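Long-range contacts in major capsid protein (Norovirus Hu/GI.7/TCH-060/USA/2003, PDB 4P25), which forms the capsid of the norovirus particle and, through its protruding P domain, binds histo-blood group antigens such as Lewis Y: residues V64-G69 and L156-W161; L128-N133 and G141-T146. All coordinates share one frame; numbering follows the deposited sequence.

Overall arrangement
Both contacts belong to one antiparallel sheet that curls into the barrel of the P2 subdomain. Contact 1 pairs strands 66-73 and 154-163 in the middle of the strand order. Contact 2 brings together the two outermost strands of the order, 125-130 and 142-144, through one bridge, consistent with closure of the barrel. Along the chain, contact 2 is nested in the loop that contact 1 closes; their centres lie about 12 Å apart and their nearest atoms about 4 Å. Each supplies a residue to the glycan pocket: Trp161 of contact 1 touches a fucose, and the side chain of Asp129 in contact 2 lies about 6 Å from the bound galactose. The Leu159 side chain, farther along contact 1, is about 11 Å from that galactose.

Contact 1 of 2, residues V64-G69 and L156-W161; sequences VARIRG and LGTLAW
Arg66 and Thr158 face each other as a non-hydrogen-bonded pair of antiparallel strands, neighbours in the six-stranded barrel of the P2 subdomain, and Arg68 with Leu156 repeats the pattern two residues on. Between them Ile67 and Gly157 exchange both backbone bonds: Ile67 N to Gly157 O and Gly157 N to Ile67 O are each 2.9 Å. Arg66 CB comes within 3.2 Å of the same Gly157 O. Just before strand 66-73 begins, Ala65 O accepts a hydrogen bond from Leu159 N at 3.0 Å, and the CB atoms of Ala65 and Leu159 touch.

Arg66, Arg68, Leu156 and Thr158 share one face of the sheet. The chain of Arg66 bends at chi3 (73°), which turns the guanidinium back over the neighbouring strand: NE makes a weak bond to Thr158 OG1 at 3.1 Å, and Leu156 CD1 lies 4.0 Å above one face of the group, offset toward its rim. NH1 is held by Ser62 O, and the side chain also packs on Ala25 of the second subunit. Arg68 instead runs extended past Leu156, its CB 3.9 Å from Leu156 CD1, to a salt bridge with Asp154 and a bond to Leu85 O. Ile67 points to the other face, onto Leu80, Leu82 and Val111. Farther along, Ala160 and Trp161 form a classic beta bulge opposite His110; the Trp161 ring stacks on that histidine and touches a fucose of the bound glycan. A water bridges Arg66 and Thr158, accepting from Arg66 NH2 at 3.1 Å and lying 2.7 Å from Thr158 OG1.

Contact 2 of 2, residues L128-N133 and G141-T146; sequences LDVKQN and GSIEFT. With FUC (alpha-L-fucopyranose), chain E.
The Phe145 ring carries Leu128 on one face: CD2 sits 3.9 Å from the ring centroid and 21° off the normal, a CH-pi contact displaced toward the CD1-CE1 side. With CG between the backbone N and the carbonyl carbon, chi1 66° puts the ring with one face against Leu128 CD2, and Lys78 and Leu80 of strand 78-83 also pack against it. A second flat group, the carboxylate of Asp129, belongs to the glycan pocket. Its OD2 is 3.4 Å from fucose O2, while OD1 is in a salt bridge with Arg127 NE, which probably helps fix the rotation of the group beside the sugar.

Asp129 and Thr146 form a single antiparallel bridge of the hydrogen-bonded type, with Asp129 N to Thr146 O at 2.8 Å and Thr146 N to Asp129 O at 3.0 Å. This bridge, where strand 125-130 meets the chain that follows from 142-144, is consistent with closure of the six-stranded P2 barrel. Away from it the chains diverge at a steep angle, strands 128-130 and 142-144 running 99° apart. Val130 packs across the divergence, its CG2 reaching Phe145 CB at 4.0 Å and Ile143 CD1 at 4.2 Å. Water takes over where the backbones are too far apart to pair: one molecule accepts from Lys131 N and donates to Glu144 O, at 2.8 Å each, and a second links Glu144 N to Lys131 O.

Contact 1 of 2, residues V64-G69 and L156-W161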
ATOM      1  N   VAL A  64       0.687   6.497   0.263  1.00  7.88           N
ATOM      2  CA  VAL A  64       1.095   7.131  -1.000  1.00  6.76           C
ATOM      3  C   VAL A  64      -0.057   7.808  -1.751  1.00  6.62           C
ATOM      4  O   VAL A  64      -1.071   7.171  -2.066  1.00  7.86           O
ATOM      5  CB  VAL A  64       1.763   6.085  -1.915  1.00  6.23           C
ATOM      6  CG1 VAL A  64       1.965   6.627  -3.337  1.00  8.79           C
ATOM      7  CG2 VAL A  64       3.085   5.607  -1.300  1.00  8.13           C
ATOM      8  N   ALA A  65       0.109   9.098  -2.032  1.00  7.34           N
ATOM      9  CA  ALA A  65      -0.876   9.902  -2.782  1.00  7.53           C
ATOM     10  C   ALA A  65      -2.246   9.937  -2.112  1.00  6.56           C
ATOM     11  O   ALA A  65      -3.279   9.719  -2.757  1.00  7.24           O
ATOM     12  CB  ALA A  65      -0.993   9.434  -4.239  1.00  7.45           C
ATOM     13  N   ARG A  66      -2.246  10.220  -0.815  1.00  8.50           N
ATOM     14  CA  ARG A  66      -3.483  10.342  -0.063  1.00  9.20           C
ATOM     15  C   ARG A  66      -3.584  11.731   0.533  1.00  7.71           C
ATOM     16  O   ARG A  66      -2.579  12.435   0.662  1.00  8.07           O
ATOM     17  CB  ARG A  66      -3.559   9.265   1.015  1.00 10.04           C
ATOM     18  CG  ARG A  66      -3.439   7.867   0.424  1.00 16.41           C
ATOM     19  CD  ARG A  66      -3.704   6.819   1.456  1.00 21.48           C
ATOM     20  NE  ARG A  66      -5.122   6.747   1.779  1.00 19.30           N
ATOM     21  CZ  ARG A  66      -5.612   6.114   2.839  1.00 26.94           C
ATOM     22  NH1 ARG A  66      -4.791   5.507   3.690  1.00 16.08           N
ATOM     23  NH2 ARG A  66      -6.919   6.102   3.056  1.00 22.31           N
ATOM     24  N   ILE A  67      -4.814  12.133   0.850  1.00  6.55           N
ATOM     25  CA  ILE A  67      -5.100  13.463   1.368  1.00  7.10           C
ATOM     26  C   ILE A  67      -6.096  13.348   2.508  1.00  8.33           C
ATOM     27  O   ILE A  67      -7.037  12.546   2.449  1.00  9.05           O
ATOM     28  CB  ILE A  67      -5.699  14.379   0.274  1.00  8.16           C
ATOM     29  CG1 ILE A  67      -4.717  14.562  -0.887  1.00  8.23           C
ATOM     30  CG2 ILE A  67      -6.063  15.745   0.846  1.00 11.13           C
ATOM     31  CD1 ILE A  67      -5.276  15.374  -2.035  1.00 10.02           C
ATOM     32  N   ARG A  68      -5.885  14.136   3.554  1.00  7.06           N
ATOM     33  CA  ARG A  68      -6.858  14.229   4.632  1.00  7.32           C
ATOM     34  C   ARG A  68      -7.008  15.686   5.033  1.00  6.75           C
ATOM     35  O   ARG A  68      -6.035  16.439   5.051  1.00  8.86           O
ATOM     36  CB  ARG A  68      -6.439  13.379   5.836  1.00  8.48           C
ATOM     37  CG  ARG A  68      -7.510  13.306   6.920  1.00  8.26           C
ATOM     38  CD  ARG A  68      -7.141  12.301   7.994  1.00  9.11           C
ATOM     39  NE  ARG A  68      -8.157  12.220   9.046  1.00 10.30           N
ATOM     40  CZ  ARG A  68      -8.221  11.242   9.947  1.00 10.85           C
ATOM     41  NH1 ARG A  68      -7.337  10.244   9.917  1.00 10.89           N
ATOM     42  NH2 ARG A  68      -9.174  11.245  10.870  1.00 13.12           N
ATOM     43  N   GLY A  69      -8.232  16.083   5.349  1.00  7.15           N
ATOM     44  CA  GLY A  69      -8.463  17.445   5.787  1.00  9.56           C
ATOM     45  C   GLY A  69      -9.890  17.700   6.203  1.00  9.86           C
ATOM     46  O   GLY A  69     -10.771  16.852   6.055  1.00 11.30           O
ATOM     47  N   LEU A 156     -11.008  11.782   4.451  1.00  8.62           N
ATOM     48  CA  LEU A 156      -9.770  11.068   4.175  1.00  7.67           C
ATOM     49  C   LEU A 156      -9.921  10.310   2.879  1.00  7.88           C
ATOM     50  O   LEU A 156     -10.921   9.627   2.661  1.00 10.74           O
ATOM     51  CB  LEU A 156      -9.448  10.094   5.311  1.00  8.66           C
ATOM     52  CG  LEU A 156      -8.358   9.038   5.086  1.00  9.50           C
ATOM     53  CD1 LEU A 156      -7.000   9.678   4.862  1.00  8.84           C
ATOM     54  CD2 LEU A 156      -8.312   8.093   6.277  1.00 10.91           C
ATOM     55  N   GLY A 157      -8.927  10.433   2.009  1.00 10.17           N
ATOM     56  CA  GLY A 157      -9.034   9.781   0.721  1.00 16.59           C
ATOM     57  C   GLY A 157      -7.759   9.586  -0.062  1.00  9.07           C
ATOM     58  O   GLY A 157      -6.654   9.872   0.405  1.00  9.07           O
ATOM     59  N   THR A 158      -7.946   9.084  -1.275  1.00  7.41           N
ATOM     60  CA  THR A 158      -6.855   8.656  -2.135  1.00  8.64           C
ATOM     61  C   THR A 158      -7.041   9.224  -3.536  1.00  9.68           C
ATOM     62  O   THR A 158      -8.163   9.284  -4.042  1.00 11.96           O
ATOM     63  CB  THR A 158      -6.825   7.115  -2.200  1.00 11.12           C
ATOM     64  OG1 THR A 158      -6.672   6.587  -0.873  1.00 12.21           O
ATOM     65  CG2 THR A 158      -5.682   6.619  -3.071  1.00 11.51           C
ATOM     66  N   LEU A 159      -5.945   9.651  -4.156  1.00  8.16           N
ATOM     67  CA  LEU A 159      -5.978  10.071  -5.557  1.00 10.02           C
ATOM     68  C   LEU A 159      -6.520   8.939  -6.421  1.00  9.36           C
ATOM     69  O   LEU A 159      -5.970   7.837  -6.420  1.00  9.60           O
ATOM     70  CB  LEU A 159      -4.572  10.454  -6.023  1.00  9.44           C
ATOM     71  CG  LEU A 159      -4.462  10.999  -7.450  1.00  9.13           C
ATOM     72  CD1 LEU A 159      -5.214  12.314  -7.575  1.00 10.40           C
ATOM     73  CD2 LEU A 159      -3.002  11.164  -7.844  1.00 10.78           C
ATOM     74  N   ALA A 160      -7.595   9.215  -7.157  1.00  8.03           N
ATOM     75  CA  ALA A 160      -8.245   8.196  -7.982  1.00  8.53           C
ATOM     76  C   ALA A 160      -7.836   8.266  -9.452  1.00  7.61           C
ATOM     77  O   ALA A 160      -7.596   7.237 -10.082  1.00 10.35           O
ATOM     78  CB  ALA A 160      -9.757   8.296  -7.853  1.00 10.71           C
ATOM     79  N   TRP A 161      -7.787   9.481  -9.992  1.00  8.17           N
ATOM     80  CA  TRP A 161      -7.381   9.706 -11.377  1.00  9.05           C
ATOM     81  C   TRP A 161      -6.975  11.157 -11.605  1.00 11.48           C
ATOM     82  O   TRP A 161      -7.248  12.016 -10.771  1.00 10.86           O
ATOM     83  CB  TRP A 161      -8.459   9.262 -12.382  1.00  9.07           C
ATOM     84  CG  TRP A 161      -9.844   9.888 -12.250  1.00  9.06           C
ATOM     85  CD1 TRP A 161     -10.786   9.596 -11.307  1.00  7.87           C
ATOM     86  CD2 TRP A 161     -10.450  10.845 -13.132  1.00 10.30           C
ATOM     87  NE1 TRP A 161     -11.929  10.332 -11.526  1.00  8.19           N
ATOM     88  CE2 TRP A 161     -11.748  11.107 -12.645  1.00  8.76           C
ATOM     89  CE3 TRP A 161     -10.015  11.522 -14.281  1.00 12.32           C
ATOM     90  CZ2 TRP A 161     -12.617  12.010 -13.262  1.00 11.78           C
ATOM     91  CZ3 TRP A 161     -10.889  12.419 -14.903  1.00 12.81           C
ATOM     92  CH2 TRP A 161     -12.169  12.653 -14.386  1.00 11.21           C
TER
HETATM   93  O   HOH W   1      -8.863   6.125   0.641  1.00 22.07           O

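Contact 2 of 2, residues L128-N133 and G141-T146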
ATOM      1  N   LEU A 128     -13.461  14.608  -4.786  1.00  8.76           N
ATOM      2  CA  LEU A 128     -12.990  15.986  -4.743  1.00  8.10           C
ATOM      3  C   LEU A 128     -12.200  16.286  -6.003  1.00  9.24           C
ATOM      4  O   LEU A 128     -11.198  15.625  -6.294  1.00  9.13           O
ATOM      5  CB  LEU A 128     -12.122  16.223  -3.509  1.00  9.34           C
ATOM      6  CG  LEU A 128     -12.701  15.693  -2.188  1.00  9.79           C
ATOM      7  CD1 LEU A 128     -11.824  16.103  -1.017  1.00 11.49           C
ATOM      8  CD2 LEU A 128     -14.147  16.155  -1.978  1.00 12.76           C
ATOM      9  N   ASP A 129     -12.669  17.271  -6.757  1.00  8.57           N
ATOM     10  CA  ASP A 129     -12.029  17.659  -8.001  1.00  9.71           C
ATOM     11  C   ASP A 129     -11.167  18.895  -7.739  1.00 11.01           C
ATOM     12  O   ASP A 129     -11.668  19.979  -7.431  1.00 10.17           O
ATOM     13  CB  ASP A 129     -13.096  17.871  -9.077  1.00  9.33           C
ATOM     14  CG  ASP A 129     -13.975  16.632  -9.261  1.00 12.60           C
ATOM     15  OD1 ASP A 129     -13.421  15.508  -9.258  1.00 11.30           O
ATOM     16  OD2 ASP A 129     -15.212  16.770  -9.378  1.00 12.41           O
ATOM     17  N   VAL A 130      -9.856  18.701  -7.834  1.00  9.31           N
ATOM     18  CA  VAL A 130      -8.886  19.691  -7.376  1.00  8.78           C
ATOM     19  C   VAL A 130      -8.048  20.222  -8.526  1.00  9.16           C
ATOM     20  O   VAL A 130      -7.445  19.442  -9.275  1.00 11.93           O
ATOM     21  CB  VAL A 130      -7.929  19.067  -6.339  1.00 11.29           C
ATOM     22  CG1 VAL A 130      -6.910  20.091  -5.858  1.00 11.45           C
ATOM     23  CG2 VAL A 130      -8.716  18.484  -5.169  1.00 11.56           C
ATOM     24  N   LYS A 131      -8.006  21.544  -8.664  1.00 11.10           N
ATOM     25  CA  LYS A 131      -7.163  22.176  -9.673  1.00  8.69           C
ATOM     26  C   LYS A 131      -5.894  22.724  -9.031  1.00  9.12           C
ATOM     27  O   LYS A 131      -5.908  23.152  -7.872  1.00 12.46           O
ATOM     28  CB  LYS A 131      -7.914  23.304 -10.394  1.00 10.98           C
ATOM     29  CG  LYS A 131      -9.199  22.853 -11.069  1.00 14.81           C
ATOM     30  CD  LYS A 131      -9.713  23.903 -12.042  1.00 19.91           C
ATOM     31  CE  LYS A 131      -8.903  23.923 -13.333  1.00 20.30           C
ATOM     32  NZ  LYS A 131      -9.189  22.752 -14.217  1.00 19.58           N
ATOM     33  N   GLN A 132      -4.801  22.702  -9.788  1.00 10.46           N
ATOM     34  CA  GLN A 132      -3.529  23.241  -9.312  1.00 11.98           C
ATOM     35  C   GLN A 132      -3.364  24.682  -9.773  1.00 16.16           C
ATOM     36  O   GLN A 132      -2.459  25.021 -10.543  1.00 20.85           O
ATOM     37  CB  GLN A 132      -2.358  22.363  -9.761  1.00 12.54           C
ATOM     38  CG  GLN A 132      -2.405  20.970  -9.134  1.00 11.89           C
ATOM     39  CD  GLN A 132      -1.185  20.124  -9.451  1.00 10.70           C
ATOM     40  OE1 GLN A 132      -0.049  20.564  -9.285  1.00 15.34           O
ATOM     41  NE2 GLN A 132      -1.419  18.896  -9.905  1.00 11.36           N
ATOM     42  N   ASN A 133      -4.277  25.522  -9.296  1.00 14.06           N
ATOM     43  CA  ASN A 133      -4.224  26.952  -9.566  1.00 13.09           C
ATOM     44  C   ASN A 133      -3.885  27.725  -8.288  1.00 14.33           C
ATOM     45  O   ASN A 133      -3.324  27.151  -7.356  1.00 14.38           O
ATOM     46  CB  ASN A 133      -5.521  27.438 -10.227  1.00 16.46           C
ATOM     47  CG  ASN A 133      -6.768  26.950  -9.509  1.00 22.30           C
ATOM     48  OD1 ASN A 133      -6.699  26.442  -8.391  1.00 19.12           O
ATOM     49  ND2 ASN A 133      -7.923  27.116 -10.151  1.00 27.21           N
ATOM     50  N   GLY A 141      -1.133  24.457   3.758  1.00 12.44           N
ATOM     51  CA  GLY A 141      -2.047  23.515   4.371  1.00 12.86           C
ATOM     52  C   GLY A 141      -3.493  23.668   3.942  1.00 10.66           C
ATOM     53  O   GLY A 141      -4.398  23.299   4.683  1.00  9.41           O
ATOM     54  N   SER A 142      -3.720  24.214   2.751  1.00  9.74           N
ATOM     55  CA  SER A 142      -5.080  24.278   2.232  1.00 11.29           C
ATOM     56  C   SER A 142      -5.140  24.121   0.721  1.00 10.42           C
ATOM     57  O   SER A 142      -4.255  24.578  -0.008  1.00 12.05           O
ATOM     58  CB  SER A 142      -5.780  25.571   2.662  1.00 19.94           C
ATOM     59  OG  SER A 142      -5.197  26.703   2.049  1.00 23.00           O
ATOM     60  N   ILE A 143      -6.194  23.453   0.262  1.00 10.49           N
ATOM     61  CA  ILE A 143      -6.501  23.376  -1.159  1.00 11.63           C
ATOM     62  C   ILE A 143      -7.987  23.614  -1.329  1.00 12.39           C
ATOM     63  O   ILE A 143      -8.751  23.524  -0.364  1.00 14.44           O
ATOM     64  CB  ILE A 143      -6.132  22.001  -1.764  1.00 11.14           C
ATOM     65  CG1 ILE A 143      -6.933  20.880  -1.091  1.00 11.91           C
ATOM     66  CG2 ILE A 143      -4.627  21.757  -1.681  1.00 13.22           C
ATOM     67  CD1 ILE A 143      -6.646  19.501  -1.649  1.00 14.36           C
ATOM     68  N   GLU A 144      -8.406  23.936  -2.545  1.00 11.11           N
ATOM     69  CA  GLU A 144      -9.827  24.055  -2.823  1.00 11.03           C
ATOM     70  C   GLU A 144     -10.274  22.929  -3.744  1.00 11.18           C
ATOM     71  O   GLU A 144      -9.450  22.279  -4.383  1.00 12.73           O
ATOM     72  CB  GLU A 144     -10.163  25.433  -3.400  1.00 12.40           C
ATOM     73  CG  GLU A 144      -9.825  26.558  -2.416  1.00 14.64           C
ATOM     74  CD  GLU A 144     -10.435  27.906  -2.779  1.00 19.07           C
ATOM     75  OE1 GLU A 144     -11.181  27.989  -3.776  1.00 23.68           O
ATOM     76  OE2 GLU A 144     -10.158  28.883  -2.052  1.00 29.22           O
ATOM     77  N   PHE A 145     -11.577  22.677  -3.775  1.00 11.32           N
ATOM     78  CA  PHE A 145     -12.123  21.641  -4.644  1.00 11.03           C
ATOM     79  C   PHE A 145     -13.550  21.962  -5.053  1.00 11.38           C
ATOM     80  O   PHE A 145     -14.222  22.795  -4.435  1.00 13.89           O
ATOM     81  CB  PHE A 145     -12.073  20.253  -3.966  1.00 13.03           C
ATOM     82  CG  PHE A 145     -12.973  20.124  -2.758  1.00 12.22           C
ATOM     83  CD1 PHE A 145     -14.312  19.786  -2.899  1.00 10.84           C
ATOM     84  CD2 PHE A 145     -12.472  20.327  -1.477  1.00 11.97           C
ATOM     85  CE1 PHE A 145     -15.144  19.674  -1.786  1.00  9.94           C
ATOM     86  CE2 PHE A 145     -13.294  20.210  -0.364  1.00 13.84           C
ATOM     87  CZ  PHE A 145     -14.631  19.880  -0.520  1.00 13.02           C
ATOM     88  N   THR A 146     -14.003  21.302  -6.108  1.00 12.17           N
ATOM     89  CA  THR A 146     -15.419  21.241  -6.414  1.00 13.38           C
ATOM     90  C   THR A 146     -15.802  19.773  -6.305  1.00  8.97           C
ATOM     91  O   THR A 146     -14.937  18.894  -6.423  1.00 10.75           O
ATOM     92  CB  THR A 146     -15.745  21.789  -7.826  1.00 14.00           C
ATOM     93  OG1 THR A 146     -15.003  21.067  -8.816  1.00 14.76           O
ATOM     94  CG2 THR A 146     -15.404  23.275  -7.921  1.00 15.52           C
TER
HETATM   95  C1  FUC E   3     -13.556  16.207 -14.774  1.00 13.55           C
HETATM   96  C2  FUC E   3     -14.483  16.028 -13.582  1.00 17.48           C
HETATM   97  C3  FUC E   3     -15.916  16.294 -14.011  1.00 18.75           C
HETATM   98  C4  FUC E   3     -16.261  15.417 -15.204  1.00 22.90           C
HETATM   99  C5  FUC E   3     -15.234  15.630 -16.305  1.00 21.28           C
HETATM  100  C6  FUC E   3     -15.577  14.741 -17.501  1.00 27.52           C
HETATM  101  O2  FUC E   3     -14.114  16.949 -12.546  1.00 19.91           O
HETATM  102  O3  FUC E   3     -16.805  15.995 -12.924  1.00 25.05           O
HETATM  103  O4  FUC E   3     -16.254  14.039 -14.803  1.00 38.73           O
HETATM  104  O5  FUC E   3     -13.929  15.292 -15.813  1.00 17.63           O
HETATM  105  O   HOH W   2     -12.635  22.004  -9.927  1.00 20.61           O
HETATM  106  O   HOH W   3      -6.858  23.992  -5.076  1.00 14.63           O
HETATM  107  O   HOH W   4      -9.579  23.216  -6.986  1.00 15.16           O